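Local structure of (S)-imine reductase (Streptomyces sp. GF3546, 4OQY) at residues V19-D24 / L149-N154. The protein is an S-selective imine reductase of the HIBADH-related family that binds NADPH and probably uses it to reduce imines to amines. Sequence-based numbering, arbitrary orientation.
Sequences VNTFLD and LKVLTN
The C-terminal part of helix 13-24 passes beside the short turn that follows helix 139-149, with CA of T21 6.5 Å from CA of L152 and CA of F22 6.7 Å from CA of V151. Four side chains make the contact: T21 and F22 from the helix, V151 and L152 from the turn.

The F22 ring meets L152. Methyl CD2 of L152 sits over the centre of one ring face, 3.7 Å from the centroid and 12° off the ring normal. This is a CH-pi contact. CG of L152 lies above the outer end of the ring, 3.7 Å from CZ of F22. The leucine reaches there with CG anti to its carbonyl carbon (chi1 -59°).

V151 meets the same ring obliquely, with its CG1 4.1 Å from CD1 of F22. CG1 of V151 also packs against CG2 of T21, 4.1 Å away. The T21 methyl further touches the backbone of the turn, CG2 lying 3.5 Å from O of V151. OG1 of T21 lies beside the backbone N (chi1 -65°), which puts CG2 anti to that N and directs it at the turn. The hydroxyl is hydrogen-bonded to O of A17, one helical turn back.

F22 also packs on V6 and V8 of strand 6-9 and on V29 of strand 29-32. The turn is tied by backbone bonding between L152 and G127, and V151 reaches N25 and H27 beyond the helix end. The contact therefore joins the first helix of the Rossmann fold to the connection leading into strand 154-157. That helix follows the glycine-rich loop holding L11 and G12 and carries M14 in its first turn; all three bind NADPH. The interface between the two segments is essentially apolar, so its cohesion rests on methyl-aromatic and methyl-methyl packing.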
loop_
_atom_site.group_PDB
_atom_site.type_symbol
_atom_site.label_atom_id
_atom_site.label_comp_id
_atom_site.label_asym_id
_atom_site.label_seq_id
_atom_site.Cartn_x
_atom_site.Cartn_y
_atom_site.Cartn_z
ATOM N N VAL B 19 26.420 6.109 14.656
ATOM C CA VAL B 19 27.675 6.173 15.402
ATOM C C VAL B 19 28.210 4.741 15.579
ATOM O O VAL B 19 29.369 4.492 15.283
ATOM C CB VAL B 19 27.526 6.908 16.761
ATOM C CG1 VAL B 19 28.817 6.806 17.556
ATOM C CG2 VAL B 19 27.157 8.382 16.555
ATOM N N ASN B 20 27.352 3.823 16.022
ATOM C CA ASN B 20 27.773 2.424 16.273
ATOM C C ASN B 20 28.336 1.801 15.025
ATOM O O ASN B 20 29.353 1.127 15.061
ATOM C CB ASN B 20 26.609 1.571 16.785
ATOM C CG ASN B 20 26.325 1.792 18.267
ATOM O OD1 ASN B 20 25.187 2.054 18.661
ATOM N ND2 ASN B 20 27.354 1.659 19.094
ATOM N N THR B 21 27.669 2.063 13.913
ATOM C CA THR B 21 28.106 1.554 12.631
ATOM C C THR B 21 29.457 2.149 12.196
ATOM O O THR B 21 30.340 1.418 11.690
ATOM C CB THR B 21 27.030 1.782 11.570
ATOM O OG1 THR B 21 25.881 0.999 11.918
ATOM C CG2 THR B 21 27.531 1.364 10.206
ATOM N N PHE B 22 29.625 3.455 12.389
ATOM C CA PHE B 22 30.914 4.100 12.100
ATOM C C PHE B 22 32.048 3.503 12.950
ATOM O O PHE B 22 33.148 3.206 12.446
ATOM C CB PHE B 22 30.832 5.632 12.333
ATOM C CG PHE B 22 30.266 6.430 11.173
ATOM C CD1 PHE B 22 30.701 6.216 9.881
ATOM C CD2 PHE B 22 29.376 7.478 11.408
ATOM C CE1 PHE B 22 30.208 6.955 8.833
ATOM C CE2 PHE B 22 28.884 8.241 10.358
ATOM C CZ PHE B 22 29.304 7.986 9.073
ATOM N N LEU B 23 31.774 3.316 14.239
ATOM C CA LEU B 23 32.752 2.747 15.150
ATOM C C LEU B 23 33.065 1.288 14.816
ATOM O O LEU B 23 34.224 0.903 14.811
ATOM C CB LEU B 23 32.256 2.819 16.589
ATOM C CG LEU B 23 32.165 4.218 17.176
ATOM C CD1 LEU B 23 31.484 4.127 18.521
ATOM C CD2 LEU B 23 33.550 4.836 17.295
ATOM N N ASP B 24 32.037 0.495 14.515
ATOM C CA ASP B 24 32.224 -0.906 14.060
ATOM C C ASP B 24 33.188 -1.018 12.903
ATOM O O ASP B 24 33.900 -2.017 12.765
ATOM C CB ASP B 24 30.896 -1.511 13.603
ATOM C CG ASP B 24 29.929 -1.782 14.762
ATOM O OD1 ASP B 24 30.326 -1.692 15.936
ATOM O OD2 ASP B 24 28.755 -2.097 14.495
ATOM N N LEU B 149 30.225 8.013 3.710
ATOM C CA LEU B 149 28.774 7.842 3.783
ATOM C C LEU B 149 28.341 6.378 3.502
ATOM O O LEU B 149 27.382 5.883 4.089
ATOM C CB LEU B 149 28.099 8.818 2.828
ATOM C CG LEU B 149 28.335 10.296 3.166
ATOM C CD1 LEU B 149 27.877 11.190 2.017
ATOM C CD2 LEU B 149 27.646 10.693 4.469
ATOM N N LYS B 150 29.067 5.690 2.619
ATOM C CA LYS B 150 28.759 4.299 2.284
ATOM C C LYS B 150 28.864 3.344 3.448
ATOM O O LYS B 150 28.403 2.199 3.365
ATOM C CB LYS B 150 29.701 3.778 1.217
ATOM C CG LYS B 150 29.319 4.092 -0.203
ATOM C CD LYS B 150 30.543 3.727 -1.073
ATOM C CE LYS B 150 31.590 2.896 -0.326
ATOM N NZ LYS B 150 32.830 2.538 -1.081
ATOM N N VAL B 151 29.536 3.768 4.506
ATOM C CA VAL B 151 29.661 2.895 5.661
ATOM C C VAL B 151 28.268 2.740 6.288
ATOM O O VAL B 151 27.922 1.682 6.789
ATOM C CB VAL B 151 30.694 3.443 6.665
ATOM C CG1 VAL B 151 30.698 2.606 7.918
ATOM C CG2 VAL B 151 32.089 3.450 6.044
ATOM N N LEU B 152 27.442 3.785 6.219
ATOM C CA LEU B 152 26.121 3.697 6.827
ATOM C C LEU B 152 25.149 2.856 5.994
ATOM O O LEU B 152 24.384 2.037 6.523
ATOM C CB LEU B 152 25.557 5.115 7.040
ATOM C CG LEU B 152 26.394 6.035 7.935
ATOM C CD1 LEU B 152 25.725 7.393 8.074
ATOM C CD2 LEU B 152 26.607 5.423 9.308
ATOM N N THR B 153 25.131 3.129 4.697
ATOM C CA THR B 153 24.193 2.519 3.769
ATOM C C THR B 153 24.830 2.658 2.387
ATOM O O THR B 153 25.750 3.448 2.212
ATOM C CB THR B 153 22.815 3.270 3.726
ATOM O OG1 THR B 153 22.969 4.592 3.172
ATOM C CG2 THR B 153 22.118 3.397 5.095
ATOM N N ASN B 154 24.310 1.962 1.392
ATOM C CA ASN B 154 24.576 2.359 0.013
ATOM C C ASN B 154 24.185 3.861 -0.119
ATOM O O ASN B 154 23.250 4.331 0.546
ATOM C CB ASN B 154 23.784 1.454 -0.959
ATOM C CG ASN B 154 23.869 1.899 -2.436
ATOM O OD1 ASN B 154 24.689 1.379 -3.197
ATOM N ND2 ASN B 154 23.016 2.842 -2.847
#